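Branched-chain alpha-ketoacid decarboxylase (Lactococcus lactis, PDB 2VBF) probably decarboxylates branched-chain and aromatic alpha-keto acids to aldehydes, using thiamine diphosphate and a magnesium ion. Local coordinates at residues E72-Y77 with T458-G463; I40-G45 with K65-A70. All blocks are in the same frame, centred on the assembly; numbering follows the deposited sequence.

Interaction 2 comes first along the chain and lies wholly within the N-terminal TPP-binding domain, where it pairs strand 42-45 with strand 65-68, the outermost strand, within this chain, of that domain's six-stranded parallel sheet. Interaction 1 follows: helix 72-86, the next element after strand 65-68, meets residues 458-463 of the C-terminal TPP-binding domain. The two contacts lie about 12 Å apart, centre to centre, on the same side of the chain's centre. They are joined directly, because the Glu461 carboxylate of interaction 1 also bonds Asn69 ND2 and the backbone N of Ala70. The loop after strand 65-68 and the start of helix 72-86 therefore meet the same C-terminal turn, and both contacts reach the second subunit.

Interaction 1: E72-Y77 with T458-G463; sequences ELNASY and TVQELG. With TPP (thiamine diphosphate), chain D.
Asn74 and Thr458 mark the closest backbone approach, their CA atoms 6.4 Å apart, where the first turns of helix 72-86 face the turn that leads into helix 462-467. Asn74 has the largest share, 95 of the 207 Å² buried. Its CG stands anti to the carbonyl carbon (chi1 -64°), which sends the amide across to the turn. There Asn74 ND2 donates to Glu461 OE2 at 2.8 Å, entering on the anti lone pair. The bond has an N-H...O angle of 159° and lies in the amide plane, although the carboxylate is rotated 75° from it. A weak bond runs from Asn74 ND2 to Gln460 OE1 (3.4 Å); the stronger partner of that glutamine amide is Gln460 of the second subunit. Thr458 CG2 presses against Asn74 OD1 at 3.1 Å and meets the edge of the Tyr77 ring at CE2 (3.7 Å), while its OG1 bonds Gly428 O and Tyr77 OH bonds Ser426. On the helix side turned from this contact, Glu72 OE2 lies 2.7 Å from N1' of thiamine diphosphate, consistent with the glutamate that binds N1' in thiamine diphosphate enzymes; second-subunit residues also hold this cofactor. The buried Glu461 carboxylate also bonds Asn69 ND2 and Ala70 N, and these N-H groups would probably stabilise its negative charge.

Interaction 2: I40-G45 with K65-A70; sequences IEEIFG and KWIGNA
Strands 42-45 and 65-68 run parallel, Glu42 beside Lys65 and Ile43 beside Trp66, and the backbone bonds set the register: Ile43 N donates to Lys65 O, and Ile67 N to Ile43 O at 2.9 Å with an N-H...O angle of 176°. Past Ile67 the regular pairing gives way to Asn69, which lies beyond the strand. Asn69 N donates to Gly45 O at 2.8 Å, and Asn69 OD1 accepts Gly45 N at 3.0 Å in the carbonyl plane, binding both N and O of the glycine, one with its side chain and one with its backbone. CA-H...O contacts, such as Phe44 CA to Ile67 O at 3.4 Å, fill in between. The strands, inclined at 26°, belong to a beta-alpha-beta unit whose connecting helix 52-60 covers the Trp66 face. Apolar contacts divide by face. On one, Phe44 CD1 lies 3.8 Å from Ile67 CB, the two side chains running side by side, and Glu42 CG meets Ile67 CD1 at 3.5 Å. On the other, Trp66 has CG trans to its N (chi1 174°), which carries the six-membered ring along the neighbouring strand: CZ3 touches Ile43 CG2 at 3.9 Å and CH2 approaches Gly45 C at 3.4 Å. Replacing Trp66 by an alanine would probably open a gap over Gly45 and leave Ile43 CG2 without this packing.

Interaction 1: E72-Y77 with T458-G463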
loop_
_atom_site.group_PDB
_atom_site.type_symbol
_atom_site.label_atom_id
_atom_site.label_comp_id
_atom_site.label_asym_id
_atom_site.label_seq_id
_atom_site.Cartn_x
_atom_site.Cartn_y
_atom_site.Cartn_z
ATOM N N GLU A 72 -1.612 -2.533 -6.276
ATOM C CA GLU A 72 -2.638 -1.481 -6.273
ATOM C C GLU A 72 -2.155 -0.107 -5.823
ATOM O O GLU A 72 -2.635 0.922 -6.325
ATOM C CB GLU A 72 -3.850 -1.897 -5.444
ATOM C CG GLU A 72 -4.618 -3.046 -6.059
ATOM C CD GLU A 72 -4.105 -4.428 -5.653
ATOM O OE1 GLU A 72 -3.002 -4.558 -5.056
ATOM O OE2 GLU A 72 -4.827 -5.406 -5.939
ATOM N N LEU A 73 -1.252 -0.057 -4.844
ATOM C CA LEU A 73 -0.708 1.226 -4.453
ATOM C C LEU A 73 -0.053 1.883 -5.666
ATOM O O LEU A 73 -0.274 3.061 -5.951
ATOM C CB LEU A 73 0.298 1.101 -3.298
ATOM C CG LEU A 73 0.855 2.440 -2.807
ATOM C CD1 LEU A 73 -0.230 3.406 -2.311
ATOM C CD2 LEU A 73 1.928 2.257 -1.737
ATOM N N ASN A 74 0.740 1.103 -6.398
ATOM C CA ASN A 74 1.401 1.609 -7.580
ATOM C C ASN A 74 0.410 2.054 -8.644
ATOM O O ASN A 74 0.639 3.095 -9.277
ATOM C CB ASN A 74 2.393 0.587 -8.139
ATOM C CG ASN A 74 3.538 0.308 -7.167
ATOM O OD1 ASN A 74 3.717 1.034 -6.179
ATOM N ND2 ASN A 74 4.308 -0.755 -7.425
ATOM N N ALA A 75 -0.678 1.294 -8.820
ATOM C CA ALA A 75 -1.769 1.635 -9.742
ATOM C C ALA A 75 -2.346 3.006 -9.421
ATOM O O ALA A 75 -2.540 3.828 -10.316
ATOM C CB ALA A 75 -2.899 0.542 -9.703
ATOM N N SER A 76 -2.564 3.267 -8.136
ATOM C CA SER A 76 -3.122 4.542 -7.686
ATOM C C SER A 76 -2.163 5.716 -7.959
ATOM O O SER A 76 -2.568 6.770 -8.445
ATOM C CB SER A 76 -3.517 4.448 -6.205
ATOM O OG SER A 76 -2.403 4.456 -5.331
ATOM N N TYR A 77 -0.879 5.496 -7.701
ATOM C CA TYR A 77 0.152 6.470 -8.019
ATOM C C TYR A 77 0.211 6.740 -9.527
ATOM O O TYR A 77 0.374 7.883 -9.973
ATOM C CB TYR A 77 1.512 5.956 -7.553
ATOM C CG TYR A 77 1.780 5.908 -6.052
ATOM C CD1 TYR A 77 1.112 6.737 -5.144
ATOM C CD2 TYR A 77 2.789 5.070 -5.556
ATOM C CE1 TYR A 77 1.438 6.716 -3.771
ATOM C CE2 TYR A 77 3.105 5.036 -4.209
ATOM C CZ TYR A 77 2.431 5.859 -3.326
ATOM O OH TYR A 77 2.770 5.814 -1.996
ATOM N N THR A 458 8.408 1.127 -4.674
ATOM C CA THR A 458 7.538 0.977 -5.864
ATOM C C THR A 458 8.232 0.363 -7.099
ATOM O O THR A 458 7.672 0.377 -8.205
ATOM C CB THR A 458 6.923 2.350 -6.284
ATOM O OG1 THR A 458 7.975 3.278 -6.568
ATOM C CG2 THR A 458 5.990 2.926 -5.193
ATOM N N VAL A 459 9.397 -0.253 -6.883
ATOM C CA VAL A 459 10.236 -0.809 -7.943
ATOM C C VAL A 459 9.531 -1.783 -8.898
ATOM O O VAL A 459 9.902 -1.871 -10.065
ATOM C CB VAL A 459 11.491 -1.512 -7.326
ATOM C CG1 VAL A 459 11.078 -2.780 -6.607
ATOM C CG2 VAL A 459 12.535 -1.810 -8.412
ATOM N N GLN A 460 8.499 -2.488 -8.430
ATOM C CA GLN A 460 7.899 -3.564 -9.232
ATOM C C GLN A 460 7.216 -3.094 -10.512
ATOM O O GLN A 460 6.964 -3.926 -11.401
ATOM C CB GLN A 460 6.970 -4.472 -8.417
ATOM C CG GLN A 460 5.914 -3.759 -7.591
ATOM C CD GLN A 460 6.412 -3.443 -6.200
ATOM O OE1 GLN A 460 6.885 -2.332 -5.923
ATOM N NE2 GLN A 460 6.362 -4.433 -5.332
ATOM N N GLU A 461 6.943 -1.791 -10.657
ATOM C CA GLU A 461 6.358 -1.303 -11.928
ATOM C C GLU A 461 7.383 -1.227 -13.072
ATOM O O GLU A 461 7.041 -0.880 -14.203
ATOM C CB GLU A 461 5.641 0.033 -11.767
ATOM C CG GLU A 461 4.466 0.013 -10.766
ATOM C CD GLU A 461 3.576 -1.209 -10.858
ATOM O OE1 GLU A 461 3.095 -1.505 -11.969
ATOM O OE2 GLU A 461 3.348 -1.880 -9.816
ATOM N N LEU A 462 8.641 -1.549 -12.781
ATOM C CA LEU A 462 9.629 -1.784 -13.833
ATOM C C LEU A 462 9.085 -2.793 -14.869
ATOM O O LEU A 462 9.270 -2.603 -16.066
ATOM C CB LEU A 462 10.939 -2.273 -13.199
ATOM C CG LEU A 462 12.286 -2.193 -13.906
ATOM C CD1 LEU A 462 12.434 -0.978 -14.789
ATOM C CD2 LEU A 462 13.389 -2.230 -12.844
ATOM N N GLY A 463 8.389 -3.844 -14.427
ATOM C CA GLY A 463 7.801 -4.817 -15.350
ATOM C C GLY A 463 6.862 -4.182 -16.364
ATOM O O GLY A 463 6.967 -4.421 -17.569
HETATM N "N1'" TPP D . -5.032 -7.975 -5.262
HETATM C "C2'" TPP D . -4.811 -8.281 -3.937
HETATM C CM2 TPP D . -4.065 -7.317 -3.069
HETATM N "N3'" TPP D . -5.289 -9.459 -3.441
HETATM C "C4'" TPP D . -5.977 -10.348 -4.248
HETATM N "N4'" TPP D . -6.439 -11.453 -3.676
HETATM C "C5'" TPP D . -6.187 -10.058 -5.603
HETATM C "C6'" TPP D . -5.696 -8.854 -6.099
HETATM C "C7'" TPP D . -6.922 -11.044 -6.517
HETATM N N3 TPP D . -6.163 -12.277 -6.757
HETATM C C2 TPP D . -6.307 -13.476 -6.064
HETATM S S1 TPP D . -5.341 -14.692 -6.526
HETATM C C5 TPP D . -4.699 -13.732 -7.655
HETATM C C4 TPP D . -5.216 -12.435 -7.715
HETATM C CM4 TPP D . -4.790 -11.358 -8.680
HETATM C C6 TPP D . -3.643 -14.344 -8.534
HETATM C C7 TPP D . -2.380 -14.775 -7.794
HETATM O O7 TPP D . -1.500 -15.222 -8.812
HETATM P PA TPP D . -0.185 -16.100 -8.496
HETATM O O1A TPP D . 0.471 -15.468 -7.279
HETATM O O2A TPP D . 0.687 -16.049 -9.727
HETATM O O3A TPP D . -0.742 -17.541 -8.089
HETATM P PB TPP D . -0.974 -18.836 -9.044
HETATM O O1B TPP D . -2.431 -19.165 -8.917
HETATM O O2B TPP D . -0.098 -19.925 -8.506
HETATM O O3B TPP D . -0.558 -18.464 -10.441
#

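Interaction 2: I40-G45 with K65-A70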
loop_
_atom_site.group_PDB
_atom_site.type_symbol
_atom_site.label_atom_id
_atom_site.label_comp_id
_atom_site.label_asym_id
_atom_site.label_seq_id
_atom_site.Cartn_x
_atom_site.Cartn_y
_atom_site.Cartn_z
ATOM N N ILE A 40 -10.059 9.697 -20.991
ATOM C CA ILE A 40 -9.291 8.565 -20.485
ATOM C C ILE A 40 -9.187 7.496 -21.576
ATOM O O ILE A 40 -10.200 7.026 -22.104
ATOM C CB ILE A 40 -9.913 7.965 -19.182
ATOM C CG1 ILE A 40 -9.986 9.034 -18.079
ATOM C CG2 ILE A 40 -9.092 6.767 -18.677
ATOM C CD1 ILE A 40 -10.888 8.659 -16.900
ATOM N N GLU A 41 -7.948 7.120 -21.888
ATOM C CA GLU A 41 -7.653 6.140 -22.937
ATOM C C GLU A 41 -6.963 4.883 -22.403
ATOM O O GLU A 41 -6.701 3.934 -23.150
ATOM C CB GLU A 41 -6.792 6.819 -24.003
ATOM C CG GLU A 41 -7.546 7.935 -24.750
ATOM C CD GLU A 41 -6.652 8.795 -25.628
ATOM O OE1 GLU A 41 -5.458 8.490 -25.800
ATOM O OE2 GLU A 41 -7.153 9.803 -26.158
ATOM N N GLU A 42 -6.670 4.885 -21.101
ATOM C CA GLU A 42 -5.959 3.798 -20.440
ATOM C C GLU A 42 -6.520 3.676 -19.035
ATOM O O GLU A 42 -6.763 4.696 -18.403
ATOM C CB GLU A 42 -4.450 4.103 -20.351
ATOM C CG GLU A 42 -3.642 3.837 -21.621
ATOM C CD GLU A 42 -3.599 4.994 -22.610
ATOM O OE1 GLU A 42 -3.941 6.151 -22.274
ATOM O OE2 GLU A 42 -3.178 4.746 -23.757
ATOM N N ILE A 43 -6.713 2.443 -18.557
ATOM C CA ILE A 43 -7.156 2.186 -17.179
ATOM C C ILE A 43 -6.125 1.311 -16.495
ATOM O O ILE A 43 -5.705 0.281 -17.037
ATOM C CB ILE A 43 -8.550 1.510 -17.120
ATOM C CG1 ILE A 43 -9.584 2.432 -17.772
ATOM C CG2 ILE A 43 -8.952 1.152 -15.688
ATOM C CD1 ILE A 43 -11.024 1.941 -17.728
ATOM N N PHE A 44 -5.724 1.739 -15.304
ATOM C CA PHE A 44 -4.732 1.004 -14.512
ATOM C C PHE A 44 -5.402 0.112 -13.475
ATOM O O PHE A 44 -6.618 0.119 -13.318
ATOM C CB PHE A 44 -3.762 1.990 -13.880
ATOM C CG PHE A 44 -3.094 2.877 -14.891
ATOM C CD1 PHE A 44 -2.047 2.393 -15.668
ATOM C CD2 PHE A 44 -3.541 4.163 -15.110
ATOM C CE1 PHE A 44 -1.443 3.201 -16.631
ATOM C CE2 PHE A 44 -2.942 4.991 -16.065
ATOM C CZ PHE A 44 -1.889 4.499 -16.827
ATOM N N GLY A 45 -4.594 -0.701 -12.804
ATOM C CA GLY A 45 -5.069 -1.470 -11.664
ATOM C C GLY A 45 -4.628 -2.916 -11.609
ATOM O O GLY A 45 -3.678 -3.320 -12.268
ATOM N N LYS A 65 -7.334 1.013 -23.256
ATOM C CA LYS A 65 -6.400 -0.070 -23.002
ATOM C C LYS A 65 -6.299 -0.357 -21.504
ATOM O O LYS A 65 -6.148 0.564 -20.707
ATOM C CB LYS A 65 -5.014 0.290 -23.547
ATOM C CG LYS A 65 -4.067 -0.899 -23.619
ATOM C CD LYS A 65 -2.659 -0.493 -24.012
ATOM C CE LYS A 65 -1.685 -1.668 -23.860
ATOM N NZ LYS A 65 -0.345 -1.404 -24.460
ATOM N N TRP A 66 -6.374 -1.635 -21.140
ATOM C CA TRP A 66 -6.018 -2.084 -19.794
ATOM C C TRP A 66 -4.496 -2.093 -19.669
ATOM O O TRP A 66 -3.793 -2.711 -20.486
ATOM C CB TRP A 66 -6.567 -3.479 -19.522
ATOM C CG TRP A 66 -6.132 -4.063 -18.214
ATOM C CD1 TRP A 66 -5.280 -5.106 -18.026
ATOM C CD2 TRP A 66 -6.520 -3.616 -16.916
ATOM N NE1 TRP A 66 -5.125 -5.350 -16.677
ATOM C CE2 TRP A 66 -5.873 -4.437 -15.977
ATOM C CE3 TRP A 66 -7.354 -2.602 -16.456
ATOM C CZ2 TRP A 66 -6.054 -4.284 -14.601
ATOM C CZ3 TRP A 66 -7.527 -2.440 -15.100
ATOM C CH2 TRP A 66 -6.887 -3.281 -14.181
ATOM N N ILE A 67 -3.987 -1.426 -18.634
ATOM C CA ILE A 67 -2.570 -1.478 -18.306
ATOM C C ILE A 67 -2.451 -1.965 -16.864
ATOM O O ILE A 67 -2.561 -1.181 -15.922
ATOM C CB ILE A 67 -1.885 -0.129 -18.537
ATOM C CG1 ILE A 67 -2.079 0.290 -20.008
ATOM C CG2 ILE A 67 -0.391 -0.214 -18.201
ATOM C CD1 ILE A 67 -1.275 1.477 -20.436
ATOM N N GLY A 68 -2.230 -3.268 -16.711
ATOM C CA GLY A 68 -2.246 -3.897 -15.388
ATOM C C GLY A 68 -0.966 -3.580 -14.663
ATOM O O GLY A 68 0.105 -3.609 -15.268
ATOM N N ASN A 69 -1.084 -3.264 -13.371
ATOM C CA ASN A 69 0.062 -2.985 -12.497
ATOM C C ASN A 69 0.456 -4.216 -11.668
ATOM O O ASN A 69 -0.324 -5.159 -11.546
ATOM C CB ASN A 69 -0.319 -1.851 -11.548
ATOM C CG ASN A 69 -0.560 -0.559 -12.281
ATOM O OD1 ASN A 69 -1.688 -0.220 -12.604
ATOM N ND2 ASN A 69 0.517 0.151 -12.600
ATOM N N ALA A 70 1.659 -4.180 -11.079
ATOM C CA ALA A 70 2.096 -5.237 -10.167
ATOM C C ALA A 70 1.284 -5.180 -8.861
ATOM O O ALA A 70 0.823 -6.223 -8.374
ATOM C CB ALA A 70 3.596 -5.119 -9.896
#